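Local coordinates for protein 2-hydroxyisobutyryl-CoA synthetase (Aquincola tertiaricarbonis, PDB 6HDW) that belongs to the AMP-binding enzymes of the ANL superfamily and combines a large N-terminal part with a smaller C-terminal domain, at residues K245-S250 against Y268-Y273; G276-M281 against I338-G343. All blocks are in the same frame, centred on the assembly; numbering follows the deposited sequence.

Contact 1 (K245-S250 against Y268-Y273); sequences KCLFFS and YGAKVY. With 8LE ([[(2~{R},3~{S},4~{R},5~{R})-5-(6-aminopurin-9-yl)-3,4-bis(oxidanyl)oxolan-2-yl]methoxy-oxidanyl-phosphoryl] 2-methyl-2-oxidanyl-propanoate), chain B.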
loop_
_atom_site.group_PDB
_atom_site.type_symbol
_atom_site.label_atom_id
_atom_site.label_comp_id
_atom_site.label_asym_id
_atom_site.label_seq_id
_atom_site.Cartn_x
_atom_site.Cartn_y
_atom_site.Cartn_z
ATOM N N LYS A 245 -8.884 -13.596 -16.400
ATOM C CA LYS A 245 -10.232 -14.121 -16.636
ATOM C C LYS A 245 -11.187 -12.954 -16.399
ATOM O O LYS A 245 -12.226 -12.843 -17.056
ATOM C CB LYS A 245 -10.564 -15.304 -15.709
ATOM C CG LYS A 245 -9.628 -16.515 -15.853
ATOM C CD LYS A 245 -9.798 -17.270 -17.189
ATOM C CE LYS A 245 -8.685 -18.261 -17.452
ATOM N NZ LYS A 245 -7.394 -17.598 -17.792
ATOM N N CYS A 246 -10.812 -12.058 -15.463
ATOM C CA CYS A 246 -11.618 -10.886 -15.169
ATOM C C CYS A 246 -10.827 -9.734 -14.575
ATOM O O CYS A 246 -9.694 -9.886 -14.118
ATOM C CB CYS A 246 -12.825 -11.238 -14.302
ATOM S SG CYS A 246 -12.495 -11.240 -12.523
ATOM N N LEU A 247 -11.460 -8.562 -14.621
ATOM C CA LEU A 247 -11.014 -7.306 -14.045
ATOM C C LEU A 247 -12.251 -6.797 -13.323
ATOM O O LEU A 247 -13.346 -6.835 -13.890
ATOM C CB LEU A 247 -10.573 -6.299 -15.127
ATOM C CG LEU A 247 -9.379 -6.681 -15.999
ATOM C CD1 LEU A 247 -9.851 -7.283 -17.318
ATOM C CD2 LEU A 247 -8.488 -5.469 -16.270
ATOM N N PHE A 248 -12.101 -6.409 -12.059
ATOM C CA PHE A 248 -13.206 -5.889 -11.266
ATOM C C PHE A 248 -12.837 -4.515 -10.747
ATOM O O PHE A 248 -11.725 -4.309 -10.278
ATOM C CB PHE A 248 -13.684 -6.888 -10.196
ATOM C CG PHE A 248 -12.805 -7.149 -8.997
ATOM C CD1 PHE A 248 -11.670 -7.948 -9.105
ATOM C CD2 PHE A 248 -13.183 -6.711 -7.731
ATOM C CE1 PHE A 248 -10.886 -8.234 -7.983
ATOM C CE2 PHE A 248 -12.404 -7.009 -6.607
ATOM C CZ PHE A 248 -11.253 -7.756 -6.745
ATOM N N PHE A 249 -13.713 -3.545 -10.953
ATOM C CA PHE A 249 -13.381 -2.163 -10.641
ATOM C C PHE A 249 -14.375 -1.460 -9.766
ATOM O O PHE A 249 -15.564 -1.793 -9.770
ATOM C CB PHE A 249 -13.264 -1.333 -11.950
ATOM C CG PHE A 249 -12.465 -1.904 -13.099
ATOM C CD1 PHE A 249 -11.087 -2.057 -13.002
ATOM C CD2 PHE A 249 -13.081 -2.208 -14.309
ATOM C CE1 PHE A 249 -10.348 -2.571 -14.068
ATOM C CE2 PHE A 249 -12.338 -2.706 -15.385
ATOM C CZ PHE A 249 -10.977 -2.870 -15.261
ATOM N N SER A 250 -13.877 -0.404 -9.092
ATOM C CA SER A 250 -14.626 0.563 -8.292
ATOM C C SER A 250 -13.885 1.912 -8.300
ATOM O O SER A 250 -12.711 1.975 -8.679
ATOM C CB SER A 250 -14.841 0.054 -6.867
ATOM O OG SER A 250 -13.691 0.203 -6.052
ATOM N N TYR A 268 -7.985 -6.696 -22.906
ATOM C CA TYR A 268 -7.469 -7.766 -22.056
ATOM C C TYR A 268 -7.968 -9.168 -22.415
ATOM O O TYR A 268 -7.373 -10.153 -21.966
ATOM C CB TYR A 268 -7.758 -7.452 -20.579
ATOM C CG TYR A 268 -6.980 -6.270 -20.045
ATOM C CD1 TYR A 268 -5.688 -6.427 -19.550
ATOM C CD2 TYR A 268 -7.539 -4.997 -20.014
ATOM C CE1 TYR A 268 -4.971 -5.345 -19.042
ATOM C CE2 TYR A 268 -6.832 -3.905 -19.511
ATOM C CZ TYR A 268 -5.549 -4.085 -19.022
ATOM O OH TYR A 268 -4.848 -3.020 -18.514
ATOM N N GLY A 269 -9.045 -9.249 -23.205
ATOM C CA GLY A 269 -9.672 -10.514 -23.578
ATOM C C GLY A 269 -10.236 -11.204 -22.352
ATOM O O GLY A 269 -10.124 -12.421 -22.207
ATOM N N ALA A 270 -10.797 -10.409 -21.432
ATOM C CA ALA A 270 -11.330 -10.866 -20.149
ATOM C C ALA A 270 -12.667 -10.196 -19.856
ATOM O O ALA A 270 -13.106 -9.340 -20.629
ATOM C CB ALA A 270 -10.326 -10.548 -19.038
ATOM N N LYS A 271 -13.335 -10.615 -18.770
ATOM C CA LYS A 271 -14.607 -10.028 -18.358
ATOM C C LYS A 271 -14.365 -8.840 -17.436
ATOM O O LYS A 271 -13.335 -8.776 -16.766
ATOM C CB LYS A 271 -15.511 -11.071 -17.689
ATOM C CG LYS A 271 -16.230 -11.947 -18.696
ATOM C CD LYS A 271 -17.087 -12.996 -18.026
ATOM C CE LYS A 271 -18.534 -12.596 -17.922
ATOM N NZ LYS A 271 -19.362 -13.751 -17.513
ATOM N N VAL A 272 -15.307 -7.888 -17.429
ATOM C CA VAL A 272 -15.235 -6.692 -16.596
ATOM C C VAL A 272 -16.396 -6.681 -15.611
ATOM O O VAL A 272 -17.539 -6.900 -16.003
ATOM C CB VAL A 272 -15.125 -5.382 -17.437
ATOM C CG1 VAL A 272 -15.485 -4.148 -16.610
ATOM C CG2 VAL A 272 -13.725 -5.233 -18.030
ATOM N N TYR A 273 -16.099 -6.427 -14.331
ATOM C CA TYR A 273 -17.134 -6.351 -13.308
ATOM C C TYR A 273 -17.139 -5.021 -12.622
ATOM O O TYR A 273 -16.082 -4.506 -12.245
ATOM C CB TYR A 273 -17.024 -7.492 -12.279
ATOM C CG TYR A 273 -17.160 -8.859 -12.901
ATOM C CD1 TYR A 273 -18.314 -9.219 -13.594
ATOM C CD2 TYR A 273 -16.118 -9.778 -12.845
ATOM C CE1 TYR A 273 -18.431 -10.465 -14.202
ATOM C CE2 TYR A 273 -16.228 -11.031 -13.446
ATOM C CZ TYR A 273 -17.391 -11.375 -14.114
ATOM O OH TYR A 273 -17.510 -12.603 -14.707
HETATM C C2 8LE B . -19.831 4.856 -10.289
HETATM C CAA 8LE B . -13.860 2.574 -2.109
HETATM C CAZ 8LE B . -14.485 3.005 -3.449
HETATM C CAB 8LE B . -15.917 2.449 -3.568
HETATM O OAF 8LE B . -13.724 2.454 -4.514
HETATM C CAS 8LE B . -14.468 4.551 -3.566
HETATM O OAD 8LE B . -13.928 5.104 -4.521
HETATM O OAQ 8LE B . -15.057 5.229 -2.537
HETATM P PBC 8LE B . -14.912 6.835 -2.214
HETATM O OAI 8LE B . -13.376 7.245 -2.305
HETATM O OAE 8LE B . -15.540 7.142 -0.908
HETATM O "O5'" 8LE B . -15.688 7.577 -3.369
HETATM C "C5'" 8LE B . -17.036 7.169 -3.567
HETATM C "C4'" 8LE B . -17.581 7.858 -4.788
HETATM O "O4'" 8LE B . -16.883 7.345 -5.950
HETATM C "C3'" 8LE B . -18.982 7.409 -4.926
HETATM O "O3'" 8LE B . -19.833 8.296 -4.191
HETATM C "C2'" 8LE B . -19.188 7.517 -6.437
HETATM O "O2'" 8LE B . -19.393 8.891 -6.885
HETATM C "C1'" 8LE B . -17.861 7.020 -6.962
HETATM N N9 8LE B . -17.891 5.552 -7.256
HETATM C C8 8LE B . -17.332 4.551 -6.566
HETATM N N7 8LE B . -17.614 3.412 -7.189
HETATM C C5 8LE B . -18.363 3.694 -8.260
HETATM C C4 8LE B . -18.536 5.028 -8.296
HETATM N N3 8LE B . -19.236 5.624 -9.289
HETATM N N1 8LE B . -19.636 3.474 -10.226
HETATM C C6 8LE B . -18.899 2.936 -9.237
HETATM N N6 8LE B . -18.701 1.625 -9.192
#

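Contact 2 (G276-M281 against I338-G343); sequences GSMAEM and IRLLSG. With 8LE ([[(2~{R},3~{S},4~{R},5~{R})-5-(6-aminopurin-9-yl)-3,4-bis(oxidanyl)oxolan-2-yl]methoxy-oxidanyl-phosphoryl] 2-methyl-2-oxidanyl-propanoate), chain B.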
loop_
_atom_site.group_PDB
_atom_site.type_symbol
_atom_site.label_atom_id
_atom_site.label_comp_id
_atom_site.label_asym_id
_atom_site.label_seq_id
_atom_site.Cartn_x
_atom_site.Cartn_y
_atom_site.Cartn_z
ATOM N N GLY A 276 -18.627 -1.282 -6.031
ATOM C CA GLY A 276 -18.283 -0.066 -5.311
ATOM C C GLY A 276 -19.370 0.941 -5.021
ATOM O O GLY A 276 -19.971 1.507 -5.936
ATOM N N SER A 277 -19.575 1.210 -3.721
ATOM C CA SER A 277 -20.478 2.234 -3.211
ATOM C C SER A 277 -19.605 3.418 -2.760
ATOM O O SER A 277 -19.192 4.213 -3.595
ATOM C CB SER A 277 -21.344 1.693 -2.074
ATOM O OG SER A 277 -20.555 1.129 -1.042
ATOM N N MET A 278 -19.266 3.492 -1.464
ATOM C CA MET A 278 -18.452 4.553 -0.867
ATOM C C MET A 278 -17.455 3.935 0.105
ATOM O O MET A 278 -17.695 2.839 0.597
ATOM C CB MET A 278 -19.359 5.526 -0.089
ATOM C CG MET A 278 -20.539 6.071 -0.886
ATOM S SD MET A 278 -21.444 7.299 0.069
ATOM C CE MET A 278 -22.643 6.407 0.609
ATOM N N ALA A 279 -16.355 4.646 0.403
ATOM C CA ALA A 279 -15.332 4.220 1.361
ATOM C C ALA A 279 -15.909 4.210 2.772
ATOM O O ALA A 279 -15.535 3.347 3.566
ATOM C CB ALA A 279 -14.131 5.150 1.298
ATOM N N GLU A 280 -16.856 5.141 3.073
ATOM C CA GLU A 280 -17.554 5.198 4.370
ATOM C C GLU A 280 -18.416 3.939 4.516
ATOM O O GLU A 280 -18.714 3.525 5.630
ATOM C CB GLU A 280 -18.477 6.433 4.465
ATOM C CG GLU A 280 -17.781 7.784 4.539
ATOM C CD GLU A 280 -17.355 8.412 3.223
ATOM O OE1 GLU A 280 -17.549 7.782 2.159
ATOM O OE2 GLU A 280 -16.820 9.544 3.260
ATOM N N MET A 281 -18.793 3.334 3.372
ATOM C CA MET A 281 -19.631 2.147 3.278
ATOM C C MET A 281 -18.885 0.824 3.153
ATOM O O MET A 281 -19.514 -0.154 2.756
ATOM C CB MET A 281 -20.652 2.285 2.135
ATOM C CG MET A 281 -21.719 3.271 2.437
ATOM S SD MET A 281 -22.305 3.128 4.142
ATOM C CE MET A 281 -23.334 4.392 4.148
ATOM N N ILE A 338 -25.824 4.819 9.038
ATOM C CA ILE A 338 -27.262 4.582 9.011
ATOM C C ILE A 338 -27.887 5.672 8.159
ATOM O O ILE A 338 -28.002 6.828 8.582
ATOM C CB ILE A 338 -27.892 4.466 10.435
ATOM C CG1 ILE A 338 -27.211 3.348 11.253
ATOM C CG2 ILE A 338 -29.416 4.227 10.343
ATOM C CD1 ILE A 338 -27.358 3.468 12.729
ATOM N N ARG A 339 -28.276 5.282 6.944
ATOM C CA ARG A 339 -28.887 6.137 5.946
ATOM C C ARG A 339 -27.940 7.259 5.493
ATOM O O ARG A 339 -28.329 8.424 5.462
ATOM C CB ARG A 339 -30.274 6.648 6.396
ATOM C CG ARG A 339 -31.336 5.593 6.166
ATOM C CD ARG A 339 -32.718 5.946 6.668
ATOM N NE ARG A 339 -33.257 7.187 6.108
ATOM C CZ ARG A 339 -33.822 7.300 4.910
ATOM N NH1 ARG A 339 -33.891 6.252 4.100
ATOM N NH2 ARG A 339 -34.299 8.467 4.504
ATOM N N LEU A 340 -26.695 6.897 5.111
ATOM C CA LEU A 340 -25.759 7.887 4.572
ATOM C C LEU A 340 -26.133 8.196 3.125
ATOM O O LEU A 340 -26.324 7.281 2.315
ATOM C CB LEU A 340 -24.285 7.442 4.674
ATOM C CG LEU A 340 -23.201 8.304 3.963
ATOM C CD1 LEU A 340 -22.940 9.598 4.709
ATOM C CD2 LEU A 340 -21.891 7.551 3.846
ATOM N N LEU A 341 -26.267 9.496 2.826
ATOM C CA LEU A 341 -26.584 9.995 1.494
ATOM C C LEU A 341 -25.313 9.931 0.636
ATOM O O LEU A 341 -24.291 10.496 1.018
ATOM C CB LEU A 341 -27.123 11.437 1.609
ATOM C CG LEU A 341 -27.357 12.242 0.325
ATOM C CD1 LEU A 341 -28.413 11.591 -0.572
ATOM C CD2 LEU A 341 -27.775 13.655 0.662
ATOM N N SER A 342 -25.366 9.208 -0.497
ATOM C CA SER A 342 -24.214 9.091 -1.392
ATOM C C SER A 342 -23.979 10.347 -2.219
ATOM O O SER A 342 -22.826 10.728 -2.447
ATOM C CB SER A 342 -24.339 7.871 -2.294
ATOM O OG SER A 342 -25.418 8.027 -3.196
ATOM N N GLY A 343 -25.072 10.971 -2.653
ATOM C CA GLY A 343 -25.048 12.150 -3.511
ATOM C C GLY A 343 -24.825 11.765 -4.964
ATOM O O GLY A 343 -24.533 12.619 -5.803
HETATM C C2 8LE B . -19.831 4.856 -10.289
HETATM C CAA 8LE B . -13.860 2.574 -2.109
HETATM C CAZ 8LE B . -14.485 3.005 -3.449
HETATM C CAB 8LE B . -15.917 2.449 -3.568
HETATM O OAF 8LE B . -13.724 2.454 -4.514
HETATM C CAS 8LE B . -14.468 4.551 -3.566
HETATM O OAD 8LE B . -13.928 5.104 -4.521
HETATM O OAQ 8LE B . -15.057 5.229 -2.537
HETATM P PBC 8LE B . -14.912 6.835 -2.214
HETATM O OAI 8LE B . -13.376 7.245 -2.305
HETATM O OAE 8LE B . -15.540 7.142 -0.908
HETATM O "O5'" 8LE B . -15.688 7.577 -3.369
HETATM C "C5'" 8LE B . -17.036 7.169 -3.567
HETATM C "C4'" 8LE B . -17.581 7.858 -4.788
HETATM O "O4'" 8LE B . -16.883 7.345 -5.950
HETATM C "C3'" 8LE B . -18.982 7.409 -4.926
HETATM O "O3'" 8LE B . -19.833 8.296 -4.191
HETATM C "C2'" 8LE B . -19.188 7.517 -6.437
HETATM O "O2'" 8LE B . -19.393 8.891 -6.885
HETATM C "C1'" 8LE B . -17.861 7.020 -6.962
HETATM N N9 8LE B . -17.891 5.552 -7.256
HETATM C C8 8LE B . -17.332 4.551 -6.566
HETATM N N7 8LE B . -17.614 3.412 -7.189
HETATM C C5 8LE B . -18.363 3.694 -8.260
HETATM C C4 8LE B . -18.536 5.028 -8.296
HETATM N N3 8LE B . -19.236 5.624 -9.289
HETATM N N1 8LE B . -19.636 3.474 -10.226
HETATM C C6 8LE B . -18.899 2.936 -9.237
HETATM N N6 8LE B . -18.701 1.625 -9.192
#

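Contact 1 (K245-S250 against Y268-Y273)
Leu247 lies over the Tyr268 ring, crossing it at about a right angle. Its CD2 sits 4.0 Å from the ring centroid of Tyr268, only 14° off the normal. This is a CH-pi contact over the face. The other branch, CD1, turns to the Ala270 methyl, with Leu247 CD1 and Ala270 CB 3.7 Å apart. Chi1 (-63°) sets Leu247 CG beside the backbone N, and chi2 (97°) sends CD2 over the ring and CD1 to Ala270. Gly269, with positive phi, ends the helix, and Ala270 leads on to strand 271-274. The Tyr268 hydroxyl is hydrogen-bonded to Ala225 O.

The opposite face of the sheet carries Cys246 and Tyr273. Cys246 SG lies in the plane of the Tyr273 ring, at its edge, 5.0 Å from the centroid. Cys246 CB comes closer, 3.5 Å from Tyr273 CE2. Phe248 meets Tyr273 through the two CB atoms, and the Phe248 ring goes on to meet that of Tyr219. Phe249, on the Leu247 side, sets its CE2 3.7 Å from Val272 CG1.

Four backbone bonds join the two parallel strands. They run from Lys271 N to Lys245 O, Leu247 N to Lys271 O, Tyr273 N to Leu247 O and Phe249 N to Tyr273 O. The last is 2.9 Å from Phe249 N to Tyr273 O. Strands 246-249 and 271-274, with helix 258-268 between them, form a beta-alpha-beta unit. Strand 271-274 is outermost, within this chain, in the parallel sheet.

Just past strand 246-249, Ser250 OG is 2.7 Å from 8LE OAF, a hydrogen bond. Tyr219 OH is a second partner of Ser250 OG. The chemistry implies a backbone-bonded, apolar strand pair that delivers a polar group to the ligand at its C-terminal end.

Contact 2 (G276-M281 against I338-G343)
Glu280 brings the flat group of this contact, its carboxylate, but touches Leu340 with the aliphatic stem instead. Glu280 CB meets Leu340 CD2 at 3.6 Å, and the two side chains cross at about a right angle. The Glu280 bend at chi2 (84°) turns the carboxylate towards the ligand, and OE1 comes within 3.7 Å of 8LE OAE. The other flat group is the adenine of 8LE. Gly276 O stands above its plane, beside the rim, 3.3 Å from 8LE N7. Neither pair is a hydrogen bond; the Gly276 pair joins two acceptors.

Two methionines and a leucine make most of the contact. The methyl CE of Met278 lies 3.5 Å from Leu340 CD2. The chain is extended to the sulfur, and the bend at chi3 (-99°) turns CE to Leu340 CD2. Met278 SD packs 3.6 Å from Ser342 CA, and its CE also reaches Ser342 CB. Met281 comes in obliquely and presses its CE on Leu340 CB and CD2. Both approaches are tighter than usual, and the one to CB is doubtful in detail. Leu340 CD2 therefore has both methionine methyls and Glu280 CB around it. Tyr327 of strand 322-329 touches both methionines.

Arg339 and Leu340 form a G1 beta bulge opposite Tyr327. Ser342 OG is held by Pro325 O and by the backbone N of Asp344, a residue that also bonds 8LE. Ala279 N donates to 8LE OAE, 2.9 Å away and nearly straight at 167°.

The chemistry divides this loop in two. Its backbone gives a directed N-H to the phosphoryl group of 8LE. Its methionines and the Glu280 stem meet strand 340-347 through apolar contacts alone; polar bonds hold the loop to the ligand and to Phe284, Asn286 and Val287.

How the contacts relate
Both contacts are buried, yet they differ in kind. Contact 1 joins adjacent strands of the parallel sheet, and backbone bonds carry it. Contact 2 sets a loop against a strand of the antiparallel sheet and rests on apolar packing, mostly of side chains. No secondary structure element is held by both, but the 276-281 loop follows strand 271-274 of contact 1. Their centres are 24 Å apart, and their ends meet where Ser250 CB lies 3.8 Å from Gly276 CA. There both reach 8LE: contact 1 through a serine hydroxyl, contact 2 through a main-chain N-H. Asp274 and Cys275, between 268-273 and 276-281, also bond the ligand.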